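Local structure of halogenase (3E1T) at residues A323-R328 with E345-R350; N331-L334 with S339-R342. The protein is an FAD-dependent halogenase that probably installs the chlorine of chondrochloren during its biosynthesis in a myxobacterium. One frame throughout, in Å; residues are numbered along the deposited sequence.

Interaction 1 of 2, residues A323-R328 with E345-R350; sequences ALLVAR and EEFERR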
ATOM      1  N   ALA A 323      -6.685   6.289   7.042  1.00 29.08           N
ATOM      2  CA  ALA A 323      -6.487   6.931   8.365  1.00 29.43           C
ATOM      3  C   ALA A 323      -7.217   8.270   8.486  1.00 30.02           C
ATOM      4  O   ALA A 323      -7.980   8.466   9.423  1.00 30.47           O
ATOM      5  CB  ALA A 323      -5.016   7.098   8.671  1.00 28.76           C
ATOM      6  N   LEU A 324      -7.009   9.171   7.527  1.00 30.74           N
ATOM      7  CA  LEU A 324      -7.784  10.420   7.425  1.00 31.25           C
ATOM      8  C   LEU A 324      -9.298  10.237   7.401  1.00 31.51           C
ATOM      9  O   LEU A 324     -10.032  11.013   8.019  1.00 31.71           O
ATOM     10  CB  LEU A 324      -7.369  11.204   6.180  1.00 31.26           C
ATOM     11  CG  LEU A 324      -8.059  12.531   5.837  1.00 32.06           C
ATOM     12  CD1 LEU A 324      -7.690  13.642   6.831  1.00 33.95           C
ATOM     13  CD2 LEU A 324      -7.681  12.936   4.418  1.00 31.90           C
ATOM     14  N   LEU A 325      -9.767   9.253   6.637  1.00 31.31           N
ATOM     15  CA  LEU A 325     -11.189   8.974   6.510  1.00 31.09           C
ATOM     16  C   LEU A 325     -11.770   8.458   7.824  1.00 30.94           C
ATOM     17  O   LEU A 325     -12.902   8.787   8.191  1.00 31.30           O
ATOM     18  CB  LEU A 325     -11.429   7.937   5.405  1.00 31.17           C
ATOM     19  CG  LEU A 325     -11.120   8.344   3.962  1.00 31.37           C
ATOM     20  CD1 LEU A 325     -11.277   7.134   3.055  1.00 30.85           C
ATOM     21  CD2 LEU A 325     -12.030   9.468   3.531  1.00 29.62           C
ATOM     22  N   VAL A 326     -11.007   7.622   8.512  1.00 30.89           N
ATOM     23  CA  VAL A 326     -11.469   7.093   9.794  1.00 31.09           C
ATOM     24  C   VAL A 326     -11.404   8.215  10.830  1.00 31.14           C
ATOM     25  O   VAL A 326     -12.344   8.394  11.600  1.00 31.40           O
ATOM     26  CB  VAL A 326     -10.680   5.843  10.233  1.00 31.18           C
ATOM     27  CG1 VAL A 326     -10.927   5.523  11.709  1.00 31.19           C
ATOM     28  CG2 VAL A 326     -11.096   4.668   9.407  1.00 31.28           C
ATOM     29  N   ALA A 327     -10.326   8.995  10.794  1.00 31.45           N
ATOM     30  CA  ALA A 327     -10.161  10.153  11.694  1.00 32.24           C
ATOM     31  C   ALA A 327     -11.341  11.098  11.593  1.00 32.98           C
ATOM     32  O   ALA A 327     -11.826  11.569  12.616  1.00 33.35           O
ATOM     33  CB  ALA A 327      -8.873  10.888  11.404  1.00 31.69           C
ATOM     34  N   ARG A 328     -11.805  11.363  10.368  1.00 33.77           N
ATOM     35  CA  ARG A 328     -12.977  12.210  10.131  1.00 34.63           C
ATOM     36  C   ARG A 328     -14.266  11.624  10.664  1.00 35.54           C
ATOM     37  O   ARG A 328     -15.130  12.363  11.159  1.00 35.78           O
ATOM     38  CB  ARG A 328     -13.159  12.518   8.647  1.00 34.82           C
ATOM     39  CG  ARG A 328     -12.174  13.522   8.121  1.00 35.00           C
ATOM     40  CD  ARG A 328     -12.395  13.788   6.659  1.00 33.70           C
ATOM     41  NE  ARG A 328     -11.347  14.681   6.171  1.00 35.08           N
ATOM     42  CZ  ARG A 328     -11.032  14.850   4.895  1.00 34.87           C
ATOM     43  NH1 ARG A 328     -11.680  14.182   3.946  1.00 34.42           N
ATOM     44  NH2 ARG A 328     -10.057  15.682   4.576  1.00 34.68           N
ATOM     45  N   GLU A 345     -19.926   4.480   7.001  1.00 38.87           N
ATOM     46  CA  GLU A 345     -20.339   4.090   5.657  1.00 39.11           C
ATOM     47  C   GLU A 345     -19.632   4.945   4.608  1.00 37.99           C
ATOM     48  O   GLU A 345     -19.244   4.441   3.556  1.00 37.65           O
ATOM     49  CB  GLU A 345     -21.852   4.197   5.487  1.00 39.27           C
ATOM     50  CG  GLU A 345     -22.617   3.003   6.020  1.00 40.48           C
ATOM     51  CD  GLU A 345     -24.120   3.146   5.831  1.00 41.92           C
ATOM     52  OE1 GLU A 345     -24.622   4.306   5.834  1.00 45.28           O
ATOM     53  OE2 GLU A 345     -24.798   2.095   5.682  1.00 45.35           O
ATOM     54  N   GLU A 346     -19.451   6.229   4.911  1.00 36.75           N
ATOM     55  CA  GLU A 346     -18.718   7.141   4.035  1.00 35.75           C
ATOM     56  C   GLU A 346     -17.240   6.777   3.936  1.00 34.31           C
ATOM     57  O   GLU A 346     -16.650   6.812   2.857  1.00 33.89           O
ATOM     58  CB  GLU A 346     -18.872   8.588   4.510  1.00 36.47           C
ATOM     59  CG  GLU A 346     -18.358   9.641   3.513  1.00 38.89           C
ATOM     60  CD  GLU A 346     -19.186   9.716   2.225  1.00 42.74           C
ATOM     61  OE1 GLU A 346     -20.117   8.895   2.025  1.00 45.27           O
ATOM     62  OE2 GLU A 346     -18.893  10.599   1.396  1.00 44.06           O
ATOM     63  N   PHE A 347     -16.647   6.456   5.082  1.00 32.18           N
ATOM     64  CA  PHE A 347     -15.298   5.960   5.151  1.00 30.26           C
ATOM     65  C   PHE A 347     -15.069   4.744   4.218  1.00 29.88           C
ATOM     66  O   PHE A 347     -14.177   4.778   3.380  1.00 29.07           O
ATOM     67  CB  PHE A 347     -14.988   5.594   6.609  1.00 29.65           C
ATOM     68  CG  PHE A 347     -13.987   4.482   6.766  1.00 27.74           C
ATOM     69  CD1 PHE A 347     -12.722   4.575   6.201  1.00 26.06           C
ATOM     70  CD2 PHE A 347     -14.308   3.353   7.496  1.00 26.55           C
ATOM     71  CE1 PHE A 347     -11.794   3.564   6.366  1.00 25.23           C
ATOM     72  CE2 PHE A 347     -13.397   2.337   7.660  1.00 24.40           C
ATOM     73  CZ  PHE A 347     -12.119   2.445   7.091  1.00 25.36           C
ATOM     74  N   GLU A 348     -15.866   3.686   4.383  1.00 29.50           N
ATOM     75  CA  GLU A 348     -15.745   2.482   3.557  1.00 29.85           C
ATOM     76  C   GLU A 348     -15.969   2.764   2.062  1.00 29.75           C
ATOM     77  O   GLU A 348     -15.225   2.265   1.208  1.00 29.94           O
ATOM     78  CB  GLU A 348     -16.670   1.367   4.061  1.00 30.07           C
ATOM     79  CG  GLU A 348     -16.392   0.012   3.379  1.00 30.83           C
ATOM     80  CD  GLU A 348     -16.859  -1.194   4.153  1.00 31.78           C
ATOM     81  OE1 GLU A 348     -17.234  -2.196   3.498  1.00 32.13           O
ATOM     82  OE2 GLU A 348     -16.802  -1.179   5.404  1.00 33.41           O
ATOM     83  N   ARG A 349     -16.965   3.593   1.756  1.00 29.52           N
ATOM     84  CA  ARG A 349     -17.284   3.943   0.381  1.00 30.58           C
ATOM     85  C   ARG A 349     -16.090   4.616  -0.305  1.00 29.58           C
ATOM     86  O   ARG A 349     -15.664   4.180  -1.358  1.00 29.91           O
ATOM     87  CB  ARG A 349     -18.513   4.857   0.346  1.00 30.21           C
ATOM     88  CG  ARG A 349     -19.055   5.111  -1.046  1.00 33.27           C
ATOM     89  CD  ARG A 349     -20.149   6.199  -1.027  1.00 33.38           C
ATOM     90  NE  ARG A 349     -19.613   7.519  -0.679  1.00 40.73           N
ATOM     91  CZ  ARG A 349     -19.117   8.391  -1.563  1.00 43.02           C
ATOM     92  NH1 ARG A 349     -19.071   8.088  -2.862  1.00 44.52           N
ATOM     93  NH2 ARG A 349     -18.663   9.566  -1.148  1.00 44.21           N
ATOM     94  N   ARG A 350     -15.550   5.657   0.323  1.00 29.27           N
ATOM     95  CA  ARG A 350     -14.381   6.384  -0.166  1.00 28.91           C
ATOM     96  C   ARG A 350     -13.127   5.509  -0.284  1.00 28.37           C
ATOM     97  O   ARG A 350     -12.381   5.608  -1.261  1.00 27.24           O
ATOM     98  CB  ARG A 350     -14.079   7.539   0.779  1.00 29.59           C
ATOM     99  CG  ARG A 350     -14.307   8.931   0.248  1.00 33.08           C
ATOM    100  CD  ARG A 350     -15.739   9.348   0.345  1.00 36.82           C
ATOM    101  NE  ARG A 350     -15.837  10.764   0.685  1.00 40.81           N
ATOM    102  CZ  ARG A 350     -15.793  11.771  -0.181  1.00 43.14           C
ATOM    103  NH1 ARG A 350     -15.653  11.555  -1.491  1.00 44.97           N
ATOM    104  NH2 ARG A 350     -15.896  13.007   0.271  1.00 45.16           N
TER

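Interaction 2 of 2, residues N331-L334 with S339-R342; sequences NTCL and SEQR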
ATOM      1  N   ASN A 331     -13.731  11.992  14.573  1.00 39.92           N
ATOM      2  CA  ASN A 331     -13.805  13.405  14.985  1.00 41.16           C
ATOM      3  C   ASN A 331     -15.206  13.994  14.836  1.00 42.06           C
ATOM      4  O   ASN A 331     -15.586  14.891  15.592  1.00 42.40           O
ATOM      5  CB  ASN A 331     -12.795  14.270  14.219  1.00 40.41           C
ATOM      6  CG  ASN A 331     -11.364  14.036  14.661  1.00 41.02           C
ATOM      7  OD1 ASN A 331     -11.107  13.540  15.769  1.00 40.26           O
ATOM      8  ND2 ASN A 331     -10.413  14.405  13.798  1.00 39.45           N
ATOM      9  N   THR A 332     -15.973  13.479  13.877  1.00 43.00           N
ATOM     10  CA  THR A 332     -17.337  13.949  13.631  1.00 44.15           C
ATOM     11  C   THR A 332     -18.359  13.324  14.592  1.00 45.25           C
ATOM     12  O   THR A 332     -19.336  13.964  14.972  1.00 45.43           O
ATOM     13  CB  THR A 332     -17.761  13.707  12.166  1.00 44.07           C
ATOM     14  OG1 THR A 332     -16.812  14.325  11.287  1.00 44.43           O
ATOM     15  CG2 THR A 332     -19.130  14.294  11.887  1.00 43.88           C
ATOM     16  N   CYS A 333     -18.123  12.075  14.980  1.00 46.53           N
ATOM     17  CA  CYS A 333     -18.996  11.368  15.917  1.00 47.46           C
ATOM     18  C   CYS A 333     -18.730  11.773  17.371  1.00 48.03           C
ATOM     19  O   CYS A 333     -19.658  11.864  18.174  1.00 48.10           O
ATOM     20  CB  CYS A 333     -18.851   9.855  15.744  1.00 47.16           C
ATOM     21  SG  CYS A 333     -19.547   9.251  14.186  1.00 48.17           S
ATOM     22  N   LEU A 334     -17.465  12.017  17.701  1.00 49.05           N
ATOM     23  CA  LEU A 334     -17.094  12.478  19.036  1.00 49.87           C
ATOM     24  C   LEU A 334     -17.536  13.921  19.292  1.00 50.87           C
ATOM     25  O   LEU A 334     -17.437  14.416  20.419  1.00 51.18           O
ATOM     26  CB  LEU A 334     -15.593  12.340  19.262  1.00 49.58           C
ATOM     27  CG  LEU A 334     -15.021  10.932  19.407  1.00 49.26           C
ATOM     28  CD1 LEU A 334     -13.519  11.021  19.548  1.00 48.63           C
ATOM     29  CD2 LEU A 334     -15.633  10.183  20.585  1.00 48.37           C
ATOM     30  N   SER A 339     -24.193  10.537  12.402  1.00 53.09           N
ATOM     31  CA  SER A 339     -24.326   9.262  13.106  1.00 51.99           C
ATOM     32  C   SER A 339     -23.130   8.383  12.774  1.00 51.35           C
ATOM     33  O   SER A 339     -22.451   8.606  11.762  1.00 50.90           O
ATOM     34  CB  SER A 339     -25.614   8.551  12.700  1.00 52.02           C
ATOM     35  OG  SER A 339     -25.577   8.184  11.333  1.00 51.55           O
ATOM     36  N   GLU A 340     -22.871   7.389  13.621  1.00 50.38           N
ATOM     37  CA  GLU A 340     -21.796   6.438  13.357  1.00 49.73           C
ATOM     38  C   GLU A 340     -21.966   5.745  11.998  1.00 49.19           C
ATOM     39  O   GLU A 340     -21.002   5.620  11.237  1.00 49.07           O
ATOM     40  CB  GLU A 340     -21.657   5.432  14.498  1.00 49.59           C
ATOM     41  CG  GLU A 340     -20.941   6.015  15.712  1.00 50.07           C
ATOM     42  CD  GLU A 340     -20.553   4.974  16.749  1.00 50.92           C
ATOM     43  OE1 GLU A 340     -20.726   3.760  16.493  1.00 50.98           O
ATOM     44  OE2 GLU A 340     -20.068   5.381  17.827  1.00 51.26           O
ATOM     45  N   GLN A 341     -23.194   5.348  11.676  1.00 48.47           N
ATOM     46  CA  GLN A 341     -23.459   4.684  10.408  1.00 48.40           C
ATOM     47  C   GLN A 341     -23.137   5.562   9.199  1.00 47.84           C
ATOM     48  O   GLN A 341     -22.455   5.106   8.287  1.00 47.61           O
ATOM     49  CB  GLN A 341     -24.887   4.152  10.324  1.00 48.67           C
ATOM     50  CG  GLN A 341     -25.080   3.187   9.171  1.00 50.74           C
ATOM     51  CD  GLN A 341     -26.196   2.206   9.411  1.00 53.45           C
ATOM     52  OE1 GLN A 341     -27.365   2.514   9.183  1.00 55.14           O
ATOM     53  NE2 GLN A 341     -25.843   1.004   9.865  1.00 54.35           N
ATOM     54  N   ARG A 342     -23.615   6.810   9.193  1.00 46.87           N
ATOM     55  CA  ARG A 342     -23.356   7.720   8.073  1.00 46.56           C
ATOM     56  C   ARG A 342     -21.863   7.962   7.871  1.00 45.66           C
ATOM     57  O   ARG A 342     -21.379   7.940   6.739  1.00 45.65           O
ATOM     58  CB  ARG A 342     -24.105   9.056   8.216  1.00 46.64           C
ATOM     59  CG  ARG A 342     -23.796  10.040   7.088  1.00 46.73           C
ATOM     60  CD  ARG A 342     -24.804  11.181   6.959  1.00 47.96           C
ATOM     61  NE  ARG A 342     -24.809  11.718   5.595  1.00 50.48           N
ATOM     62  CZ  ARG A 342     -25.416  12.841   5.205  1.00 52.39           C
ATOM     63  NH1 ARG A 342     -26.095  13.593   6.072  1.00 52.56           N
ATOM     64  NH2 ARG A 342     -25.337  13.217   3.932  1.00 52.29           N
TER

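Interaction 1 of 2, residues A323-R328 with E345-R350
Leu-325 meets both Phe-347 and Arg-350, while Val-326, the next residue along, keeps to the phenyl ring; together they fill the seam between two nearly antiparallel helices, whose axes in these segments come within 9.0 Å at an angle of 166°. From Leu-325, CB lies 3.7 Å from CD1 of Phe-347, at the ring's edge and near its plane. Its isobutyl end then reaches past the ring: CD1 of Leu-325 packs 3.6 Å from CB of Arg-350, the two side chains crossing at about a right angle. Arginine suits this border position because its aliphatic base can cover a leucine while its chain, bent at chi2 and chi3, carries the guanidinium toward Glu-346. That carboxylate is gripped side-on by NE and NH2 of Arg-349, and it attracts Arg-350 by charge alone. Val-326 adds a CH-pi contact, its CG2 standing 3.4 Å from the centroid of the Phe-347 ring and only 16° off the normal. This methyl lies anti to the carbonyl carbon of Val-326 (chi1 of 166° places CG1, not CG2, opposite the backbone N), which brings it over the ring face. Beta-branched valine thus offers a compact methyl where a flat ring needs cover. Were Phe-347 replaced by an alanine, CG2 of Val-326 would probably lose its aromatic partner and a gap would open beside CB of Leu-325. With helix 17-27 packed against Ala-323, Leu-324 and Ala-327, the arrangement is an antiparallel helix pair on the FAD-binding Rossmann-type domain of a flavin-dependent halogenase.

Interaction 2 of 2, residues N331-L334 with S339-R342
Cys-333 and Glu-340 close the turn of an antiparallel helical hairpin, in which helix 315-333 gives way through a short loop to helix 340-368. The snug part of the contact gathers round one sulfur. SG of Cys-333 lies 3.7 Å from CA of Glu-340 and 3.8 Å from its CG, with the carbonyl O of Ser-339 also 3.8 Å from that sulfur. Lying anti to its own carbonyl carbon (chi1 -70°), SG points across the turn into the start of the next helix. A small, weakly polar cysteine fits here, where the backbones approach to 6.2 Å between CA of Cys-333 and CA of Glu-340; Phe-163 and Cys-343 also touch its side chain. Glu-340 joins the two regimes: its methylene lies against the sulfur, whereas its extended chain carries the carboxylate on to salt bridges with Arg-143 and Arg-162. Those two positive groups would be expected to stabilise its negative charge.

The other side is looser. CB of Ser-339 points away from the 331-334 segment, and Gln-341 and Arg-342 are exposed to solvent. Serine suits the N-cap because a short hydroxyl can fold back to an amide that the first turn of a helix leaves without a backbone acceptor. Here N of Arg-342 donates to OG of Ser-339 over 3.2 Å, with an N-H...O angle of 166°.

How the interactions relate
Both interactions join helix 315-333 to helix 340-368, and interaction 2 is nested within the loop closed by interaction 1, their centres about 10 Å apart. Interaction 2 sits at the turn, about 26 Å from the centre of the chain and partly buried; interaction 1 lies farther along the same pair, about 16 Å from that centre, and is a buried contact. The interface grows accordingly, from 96 Å² at the turn to 240 Å² in the pair. Neither contact has a hydrogen bond across its segments. Inside, a ring and aliphatic groups pack together, with a salt-bridge network at the edge; at the turn the contact centres on one sulfur, and the polar groups cap a helix and meet neighbouring arginines.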